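Local coordinates for erythrocyte membrane protein 1 (Plasmodium falciparum, PDB 2XU0) that probably binds host cell-surface receptors; this piece is its N-terminal segment and first Duffy-binding-like domain, a rosetting domain of a longer membrane protein, at residues W265-Y278 against S290-T304. The protein carries 10 engineered substitutions. Residues are numbered along the deposited sequence; the frame is centred on the assembly and turned at random. Where two conformers were deposited one is given.
Sequences WKALTCSAPYYADY and SSHGKCGHNEGAPPT
Lys-294 meets Cys-270 and Ala-272 where two loop-rich segments of the Duffy-binding-like fold join: the C-terminal end of helix 249-268 with its following loop, and the loop after the hairpin strand 287-289. The Lys-294 chain bends at chi3 (67°) and chi4 (54°), curling its ammonium back onto backbone carbonyls. NZ donates to Cys-270 O at 2.8 Å from above the carbonyl plane and to Ala-272 O at 2.7 Å within it, so three hydrogen-bond partners, two carbonyls and the Asn-74 side chain, grip the amine of this buried lysine. The Trp-265 indole hydrogen-bonds edge-on: NE1 reaches Cys-295 O at 3.0 Å, the oxygen lying in the ring plane. Pro-302 CB sits over one face in a CH-pi contact, with Pro-303 CD on that same side and Thr-269 CG2 on the opposite face. Thr-304 divides its packing, CG2 against the indole and CB over the Tyr-278 ring, whose hydroxyl bonds Glu-27. His-297, with CG anti to its own N (chi1 175°), turns its ring edge to Thr-269; ND1 donates to OG1 at 2.9 Å and, more weakly, to Lys-266 O. Cys-295 SG lies near Ala-272 CB and ties the loop to helix 186-204 through its disulfide with Cys-189. At the base of the hairpin, where strands 279-281 and 287-289 meet the two segments, Asp-277 OD1 accepts Gly-293 N on its syn lone pair and Ser-290 OG, 2.7 Å away, on its anti lone pair.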
ATOM      1  N   TRP A 265      13.667 -11.335  -0.202  1.00 30.69           N
ATOM      2  CA  TRP A 265      12.495 -11.589   0.666  1.00 28.70           C
ATOM      3  C   TRP A 265      12.958 -12.125   2.024  1.00 33.54           C
ATOM      4  O   TRP A 265      12.347 -11.790   3.039  1.00 32.91           O
ATOM      5  CB  TRP A 265      11.530 -12.600   0.027  1.00 26.52           C
ATOM      6  CG  TRP A 265      10.318 -12.894   0.896  1.00 26.31           C
ATOM      7  CD1 TRP A 265      10.104 -14.005   1.656  1.00 28.78           C
ATOM      8  CD2 TRP A 265       9.219 -12.011   1.160  1.00 25.61           C
ATOM      9  NE1 TRP A 265       8.964 -13.853   2.407  1.00 28.05           N
ATOM     10  CE2 TRP A 265       8.369 -12.663   2.074  1.00 28.76           C
ATOM     11  CE3 TRP A 265       8.854 -10.735   0.684  1.00 26.25           C
ATOM     12  CZ2 TRP A 265       7.195 -12.075   2.546  1.00 28.33           C
ATOM     13  CZ3 TRP A 265       7.693 -10.153   1.158  1.00 26.48           C
ATOM     14  CH2 TRP A 265       6.856 -10.831   2.041  1.00 27.30           C
ATOM     15  N   LYS A 266      13.996 -13.021   2.016  1.00 31.79           N
ATOM     16  CA  LYS A 266      14.579 -13.617   3.232  1.00 31.39           C
ATOM     17  C   LYS A 266      15.146 -12.497   4.107  1.00 36.66           C
ATOM     18  O   LYS A 266      14.771 -12.398   5.257  1.00 37.83           O
ATOM     19  CB  LYS A 266      15.651 -14.670   2.863  1.00 32.65           C
ATOM     20  CG  LYS A 266      16.076 -15.532   4.041  1.00 46.36           C
ATOM     21  CD  LYS A 266      16.985 -16.685   3.643  1.00 48.86           C
ATOM     22  CE  LYS A 266      17.431 -17.439   4.880  1.00 61.10           C
ATOM     23  NZ  LYS A 266      18.437 -18.492   4.569  1.00 67.03           N
ATOM     24  N   ALA A 267      15.961 -11.584   3.540  1.00 34.86           N
ATOM     25  CA  ALA A 267      16.476 -10.444   4.307  1.00 34.00           C
ATOM     26  C   ALA A 267      15.335  -9.557   4.858  1.00 38.24           C
ATOM     27  O   ALA A 267      15.320  -9.213   6.046  1.00 37.01           O
ATOM     28  CB  ALA A 267      17.425  -9.628   3.443  1.00 34.36           C
ATOM     29  N   LEU A 268      14.346  -9.230   4.004  1.00 34.36           N
ATOM     30  CA  LEU A 268      13.217  -8.398   4.403  1.00 34.42           C
ATOM     31  C   LEU A 268      12.462  -8.933   5.609  1.00 38.48           C
ATOM     32  O   LEU A 268      11.939  -8.146   6.405  1.00 36.37           O
ATOM     33  CB  LEU A 268      12.256  -8.171   3.197  1.00 34.23           C
ATOM     34  CG  LEU A 268      11.004  -7.273   3.442  1.00 36.43           C
ATOM     35  CD1 LEU A 268      11.394  -5.791   3.695  1.00 35.13           C
ATOM     36  CD2 LEU A 268      10.056  -7.361   2.260  1.00 35.37           C
ATOM     37  N   THR A 269      12.360 -10.271   5.715  1.00 36.97           N
ATOM     38  CA  THR A 269      11.636 -10.934   6.806  1.00 37.55           C
ATOM     39  C   THR A 269      12.536 -11.354   8.002  1.00 42.82           C
ATOM     40  O   THR A 269      12.010 -11.964   8.931  1.00 42.12           O
ATOM     41  CB  THR A 269      10.864 -12.146   6.291  1.00 37.63           C
ATOM     42  OG1 THR A 269      11.799 -12.978   5.611  1.00 34.67           O
ATOM     43  CG2 THR A 269       9.687 -11.777   5.411  1.00 31.47           C
ATOM     44  N   CYS A 270      13.852 -11.014   8.000  1.00 42.15           N
ATOM     45  CA  CYS A 270      14.797 -11.301   9.119  1.00 42.94           C
ATOM     46  C   CYS A 270      14.159 -11.049  10.505  1.00 46.53           C
ATOM     47  O   CYS A 270      14.253 -11.898  11.390  1.00 46.97           O
ATOM     48  CB  CYS A 270      16.111 -10.520   8.970  1.00 43.37           C
ATOM     49  SG  CYS A 270      17.234 -11.134   7.693  0.50 47.22           S
ATOM     50  N   SER A 271      13.476  -9.898  10.666  1.00 42.11           N
ATOM     51  CA  SER A 271      12.842  -9.471  11.925  1.00 41.80           C
ATOM     52  C   SER A 271      11.359  -9.732  11.990  1.00 44.72           C
ATOM     53  O   SER A 271      10.703  -9.253  12.917  1.00 44.34           O
ATOM     54  CB  SER A 271      13.086  -7.979  12.147  1.00 46.52           C
ATOM     55  OG  SER A 271      12.578  -7.238  11.047  1.00 59.25           O
ATOM     56  N   ALA A 272      10.800 -10.436  11.001  1.00 41.99           N
ATOM     57  CA  ALA A 272       9.356 -10.661  10.984  1.00 41.89           C
ATOM     58  C   ALA A 272       8.963 -11.513  12.183  1.00 45.06           C
ATOM     59  O   ALA A 272       9.728 -12.413  12.545  1.00 44.31           O
ATOM     60  CB  ALA A 272       8.930 -11.323   9.674  1.00 42.89           C
ATOM     61  N   PRO A 273       7.837 -11.207  12.868  1.00 41.41           N
ATOM     62  CA  PRO A 273       7.452 -12.018  14.036  1.00 41.33           C
ATOM     63  C   PRO A 273       7.290 -13.477  13.662  1.00 47.84           C
ATOM     64  O   PRO A 273       6.877 -13.772  12.529  1.00 47.61           O
ATOM     65  CB  PRO A 273       6.093 -11.442  14.436  1.00 42.66           C
ATOM     66  CG  PRO A 273       6.051 -10.093  13.834  1.00 47.12           C
ATOM     67  CD  PRO A 273       6.813 -10.189  12.567  1.00 42.62           C
ATOM     68  N   TYR A 274       7.609 -14.392  14.606  1.00 45.10           N
ATOM     69  CA  TYR A 274       7.440 -15.831  14.372  1.00 44.94           C
ATOM     70  C   TYR A 274       6.004 -16.177  14.012  1.00 45.44           C
ATOM     71  O   TYR A 274       5.780 -16.898  13.056  1.00 45.75           O
ATOM     72  CB  TYR A 274       7.910 -16.694  15.561  1.00 47.28           C
ATOM     73  CG  TYR A 274       7.792 -18.173  15.252  1.00 50.65           C
ATOM     74  CD1 TYR A 274       8.708 -18.806  14.412  1.00 52.36           C
ATOM     75  CD2 TYR A 274       6.711 -18.921  15.721  1.00 52.08           C
ATOM     76  CE1 TYR A 274       8.585 -20.157  14.095  1.00 54.31           C
ATOM     77  CE2 TYR A 274       6.576 -20.275  15.408  1.00 53.39           C
ATOM     78  CZ  TYR A 274       7.523 -20.891  14.605  1.00 63.01           C
ATOM     79  OH  TYR A 274       7.399 -22.223  14.292  1.00 67.13           O
ATOM     80  N   TYR A 275       5.048 -15.657  14.761  1.00 41.07           N
ATOM     81  CA  TYR A 275       3.641 -15.925  14.538  1.00 41.13           C
ATOM     82  C   TYR A 275       3.046 -14.880  13.596  1.00 43.19           C
ATOM     83  O   TYR A 275       2.282 -13.993  13.990  1.00 41.88           O
ATOM     84  CB  TYR A 275       2.906 -16.060  15.878  1.00 43.43           C
ATOM     85  CG  TYR A 275       3.444 -17.196  16.733  1.00 47.43           C
ATOM     86  CD1 TYR A 275       3.052 -18.516  16.505  1.00 50.08           C
ATOM     87  CD2 TYR A 275       4.298 -16.946  17.810  1.00 48.45           C
ATOM     88  CE1 TYR A 275       3.518 -19.562  17.306  1.00 52.01           C
ATOM     89  CE2 TYR A 275       4.783 -17.986  18.614  1.00 49.38           C
ATOM     90  CZ  TYR A 275       4.390 -19.293  18.357  1.00 58.30           C
ATOM     91  OH  TYR A 275       4.852 -20.333  19.137  1.00 56.55           O
ATOM     92  N   ALA A 276       3.488 -14.956  12.342  1.00 39.95           N
ATOM     93  CA  ALA A 276       3.057 -14.083  11.240  1.00 38.12           C
ATOM     94  C   ALA A 276       3.285 -14.827   9.942  1.00 39.68           C
ATOM     95  O   ALA A 276       4.384 -15.314   9.672  1.00 39.24           O
ATOM     96  CB  ALA A 276       3.825 -12.768  11.251  1.00 38.12           C
ATOM     97  N   ASP A 277       2.236 -14.950   9.152  1.00 34.94           N
ATOM     98  CA  ASP A 277       2.353 -15.643   7.869  1.00 34.88           C
ATOM     99  C   ASP A 277       1.594 -14.887   6.798  1.00 37.47           C
ATOM    100  O   ASP A 277       0.634 -14.180   7.118  1.00 36.51           O
ATOM    101  CB  ASP A 277       1.833 -17.100   7.977  1.00 36.87           C
ATOM    102  CG  ASP A 277       2.776 -17.995   8.755  1.00 42.28           C
ATOM    103  OD1 ASP A 277       3.773 -18.468   8.160  1.00 39.39           O
ATOM    104  OD2 ASP A 277       2.592 -18.113   9.987  1.00 46.91           O
ATOM    105  N   TYR A 278       2.025 -15.017   5.538  1.00 34.99           N
ATOM    106  CA  TYR A 278       1.317 -14.345   4.440  1.00 34.41           C
ATOM    107  C   TYR A 278       0.166 -15.229   3.973  1.00 39.79           C
ATOM    108  O   TYR A 278       0.362 -16.423   3.724  1.00 38.74           O
ATOM    109  CB  TYR A 278       2.268 -14.058   3.267  1.00 33.59           C
ATOM    110  CG  TYR A 278       1.670 -13.128   2.227  1.00 31.60           C
ATOM    111  CD1 TYR A 278       1.453 -11.783   2.511  1.00 34.05           C
ATOM    112  CD2 TYR A 278       1.329 -13.591   0.961  1.00 30.34           C
ATOM    113  CE1 TYR A 278       0.883 -10.929   1.574  1.00 36.33           C
ATOM    114  CE2 TYR A 278       0.810 -12.728  -0.009  1.00 30.95           C
ATOM    115  CZ  TYR A 278       0.592 -11.394   0.307  1.00 39.07           C
ATOM    116  OH  TYR A 278      -0.007 -10.530  -0.575  1.00 40.69           O
ATOM    117  N   SER A 290       2.126 -19.027   3.836  1.00 36.38           N
ATOM    118  CA  SER A 290       3.472 -19.428   4.246  1.00 36.39           C
ATOM    119  C   SER A 290       3.230 -20.364   5.448  1.00 39.40           C
ATOM    120  O   SER A 290       2.192 -20.235   6.098  1.00 37.97           O
ATOM    121  CB  SER A 290       4.325 -18.218   4.623  1.00 38.02           C
ATOM    122  OG  SER A 290       3.725 -17.482   5.669  1.00 45.91           O
ATOM    123  N   SER A 291       4.131 -21.330   5.705  1.00 36.99           N
ATOM    124  CA  SER A 291       3.911 -22.382   6.704  1.00 37.14           C
ATOM    125  C   SER A 291       4.691 -22.306   8.014  1.00 43.18           C
ATOM    126  O   SER A 291       4.283 -22.943   8.986  1.00 42.35           O
ATOM    127  CB  SER A 291       4.227 -23.738   6.077  1.00 39.63           C
ATOM    128  OG  SER A 291       3.435 -24.002   4.936  1.00 50.29           O
ATOM    129  N   HIS A 292       5.865 -21.677   8.007  1.00 41.05           N
ATOM    130  CA  HIS A 292       6.756 -21.727   9.165  1.00 41.99           C
ATOM    131  C   HIS A 292       6.994 -20.407   9.879  1.00 44.90           C
ATOM    132  O   HIS A 292       7.962 -20.262  10.631  1.00 45.80           O
ATOM    133  CB  HIS A 292       8.061 -22.471   8.785  1.00 43.79           C
ATOM    134  CG  HIS A 292       7.813 -23.883   8.337  1.00 48.13           C
ATOM    135  ND1 HIS A 292       8.021 -24.271   7.024  1.00 50.67           N
ATOM    136  CD2 HIS A 292       7.318 -24.940   9.030  1.00 50.91           C
ATOM    137  CE1 HIS A 292       7.672 -25.551   6.961  1.00 50.39           C
ATOM    138  NE2 HIS A 292       7.227 -25.996   8.136  1.00 50.90           N
ATOM    139  N   GLY A 293       6.073 -19.473   9.684  1.00 38.84           N
ATOM    140  CA  GLY A 293       6.121 -18.179  10.347  1.00 37.21           C
ATOM    141  C   GLY A 293       7.138 -17.224   9.761  1.00 38.07           C
ATOM    142  O   GLY A 293       7.766 -17.502   8.728  1.00 33.39           O
ATOM    143  N   LYS A 294       7.290 -16.062  10.415  1.00 36.50           N
ATOM    144  CA  LYS A 294       8.211 -15.025   9.923  1.00 36.71           C
ATOM    145  C   LYS A 294       7.905 -14.644   8.431  1.00 39.01           C
ATOM    146  O   LYS A 294       8.825 -14.344   7.655  1.00 40.42           O
ATOM    147  CB  LYS A 294       9.682 -15.471  10.121  1.00 39.16           C
ATOM    148  CG  LYS A 294      10.091 -15.736  11.583  1.00 41.37           C
ATOM    149  CD  LYS A 294      11.598 -15.980  11.694  1.00 39.13           C
ATOM    150  CE  LYS A 294      12.481 -14.784  11.379  1.00 42.59           C
ATOM    151  NZ  LYS A 294      12.123 -13.600  12.197  1.00 48.70           N
ATOM    152  N   CYS A 295       6.615 -14.742   8.029  1.00 32.21           N
ATOM    153  CA  CYS A 295       6.127 -14.423   6.674  1.00 33.09           C
ATOM    154  C   CYS A 295       6.817 -15.243   5.577  1.00 37.71           C
ATOM    155  O   CYS A 295       6.995 -14.734   4.462  1.00 37.35           O
ATOM    156  CB  CYS A 295       6.229 -12.921   6.386  1.00 32.92           C
ATOM    157  SG  CYS A 295       5.572 -11.850   7.681  1.00 36.16           S
ATOM    158  N   GLY A 296       7.204 -16.492   5.893  1.00 32.67           N
ATOM    159  CA  GLY A 296       7.888 -17.361   4.943  1.00 31.15           C
ATOM    160  C   GLY A 296       9.384 -17.172   4.841  1.00 36.10           C
ATOM    161  O   GLY A 296      10.004 -17.653   3.887  1.00 36.19           O
ATOM    162  N   HIS A 297       9.983 -16.504   5.840  1.00 36.19           N
ATOM    163  CA  HIS A 297      11.426 -16.244   5.942  1.00 37.84           C
ATOM    164  C   HIS A 297      12.264 -17.508   5.730  1.00 43.65           C
ATOM    165  O   HIS A 297      13.340 -17.450   5.118  1.00 44.74           O
ATOM    166  CB  HIS A 297      11.749 -15.631   7.331  1.00 39.55           C
ATOM    167  CG  HIS A 297      13.210 -15.414   7.605  1.00 43.64           C
ATOM    168  ND1 HIS A 297      13.925 -14.422   6.968  1.00 45.65           N
ATOM    169  CD2 HIS A 297      14.051 -16.114   8.407  1.00 46.08           C
ATOM    170  CE1 HIS A 297      15.172 -14.534   7.413  1.00 45.59           C
ATOM    171  NE2 HIS A 297      15.289 -15.536   8.287  1.00 45.95           N
ATOM    172  N   ASN A 298      11.790 -18.642   6.239  1.00 40.68           N
ATOM    173  CA  ASN A 298      12.581 -19.887   6.169  1.00 41.58           C
ATOM    174  C   ASN A 298      12.201 -20.821   5.035  1.00 44.61           C
ATOM    175  O   ASN A 298      12.741 -21.917   4.992  1.00 45.67           O
ATOM    176  CB  ASN A 298      12.467 -20.654   7.521  1.00 46.07           C
ATOM    177  CG  ASN A 298      12.740 -19.846   8.771  1.00 60.62           C
ATOM    178  OD1 ASN A 298      11.825 -19.531   9.551  1.00 57.63           O
ATOM    179  ND2 ASN A 298      14.002 -19.511   8.995  1.00 48.74           N
ATOM    180  N   GLU A 299      11.306 -20.395   4.113  1.00 40.70           N
ATOM    181  CA  GLU A 299      10.690 -21.235   3.084  1.00 40.44           C
ATOM    182  C   GLU A 299      11.106 -21.151   1.618  1.00 45.14           C
ATOM    183  O   GLU A 299      10.513 -21.843   0.785  1.00 44.08           O
ATOM    184  CB  GLU A 299       9.162 -21.145   3.196  1.00 41.60           C
ATOM    185  CG  GLU A 299       8.590 -21.808   4.438  1.00 46.81           C
ATOM    186  CD  GLU A 299       7.279 -21.205   4.892  1.00 52.86           C
ATOM    187  OE1 GLU A 299       6.252 -21.408   4.203  1.00 43.95           O
ATOM    188  OE2 GLU A 299       7.288 -20.489   5.918  1.00 39.44           O
ATOM    189  N   GLY A 300      12.107 -20.351   1.298  1.00 42.59           N
ATOM    190  CA  GLY A 300      12.527 -20.228  -0.092  1.00 42.49           C
ATOM    191  C   GLY A 300      11.632 -19.252  -0.835  1.00 46.21           C
ATOM    192  O   GLY A 300      11.565 -18.079  -0.445  1.00 46.48           O
ATOM    193  N   ALA A 301      10.922 -19.733  -1.897  1.00 40.76           N
ATOM    194  CA  ALA A 301      10.057 -18.922  -2.765  1.00 40.11           C
ATOM    195  C   ALA A 301       9.126 -17.981  -2.014  1.00 37.40           C
ATOM    196  O   ALA A 301       8.335 -18.436  -1.195  1.00 35.92           O
ATOM    197  CB  ALA A 301       9.255 -19.809  -3.714  1.00 41.31           C
ATOM    198  N   PRO A 302       9.195 -16.658  -2.277  1.00 31.76           N
ATOM    199  CA  PRO A 302       8.315 -15.721  -1.554  1.00 30.03           C
ATOM    200  C   PRO A 302       6.834 -16.098  -1.643  1.00 34.30           C
ATOM    201  O   PRO A 302       6.387 -16.627  -2.665  1.00 34.07           O
ATOM    202  CB  PRO A 302       8.619 -14.376  -2.219  1.00 31.47           C
ATOM    203  CG  PRO A 302       9.998 -14.514  -2.725  1.00 35.24           C
ATOM    204  CD  PRO A 302      10.145 -15.944  -3.154  1.00 31.73           C
ATOM    205  N   PRO A 303       6.017 -15.841  -0.614  1.00 32.33           N
ATOM    206  CA  PRO A 303       4.589 -16.200  -0.738  1.00 32.48           C
ATOM    207  C   PRO A 303       3.807 -15.146  -1.527  1.00 33.83           C
ATOM    208  O   PRO A 303       2.615 -15.305  -1.735  1.00 31.47           O
ATOM    209  CB  PRO A 303       4.119 -16.292   0.718  1.00 33.45           C
ATOM    210  CG  PRO A 303       5.030 -15.355   1.458  1.00 36.62           C
ATOM    211  CD  PRO A 303       6.292 -15.156   0.666  1.00 32.45           C
ATOM    212  N   THR A 304       4.483 -14.050  -1.913  1.00 29.61           N
ATOM    213  CA  THR A 304       3.859 -12.932  -2.608  1.00 29.19           C
ATOM    214  C   THR A 304       4.352 -12.802  -4.037  1.00 32.47           C
ATOM    215  O   THR A 304       5.501 -13.146  -4.367  1.00 30.41           O
ATOM    216  CB  THR A 304       4.011 -11.581  -1.798  1.00 36.91           C
ATOM    217  OG1 THR A 304       3.344 -10.537  -2.511  1.00 39.47           O
ATOM    218  CG2 THR A 304       5.463 -11.139  -1.625  1.00 30.61           C
TER
HETATM  219  O   HOH W   1       8.506 -23.229  12.140  1.00 65.74           O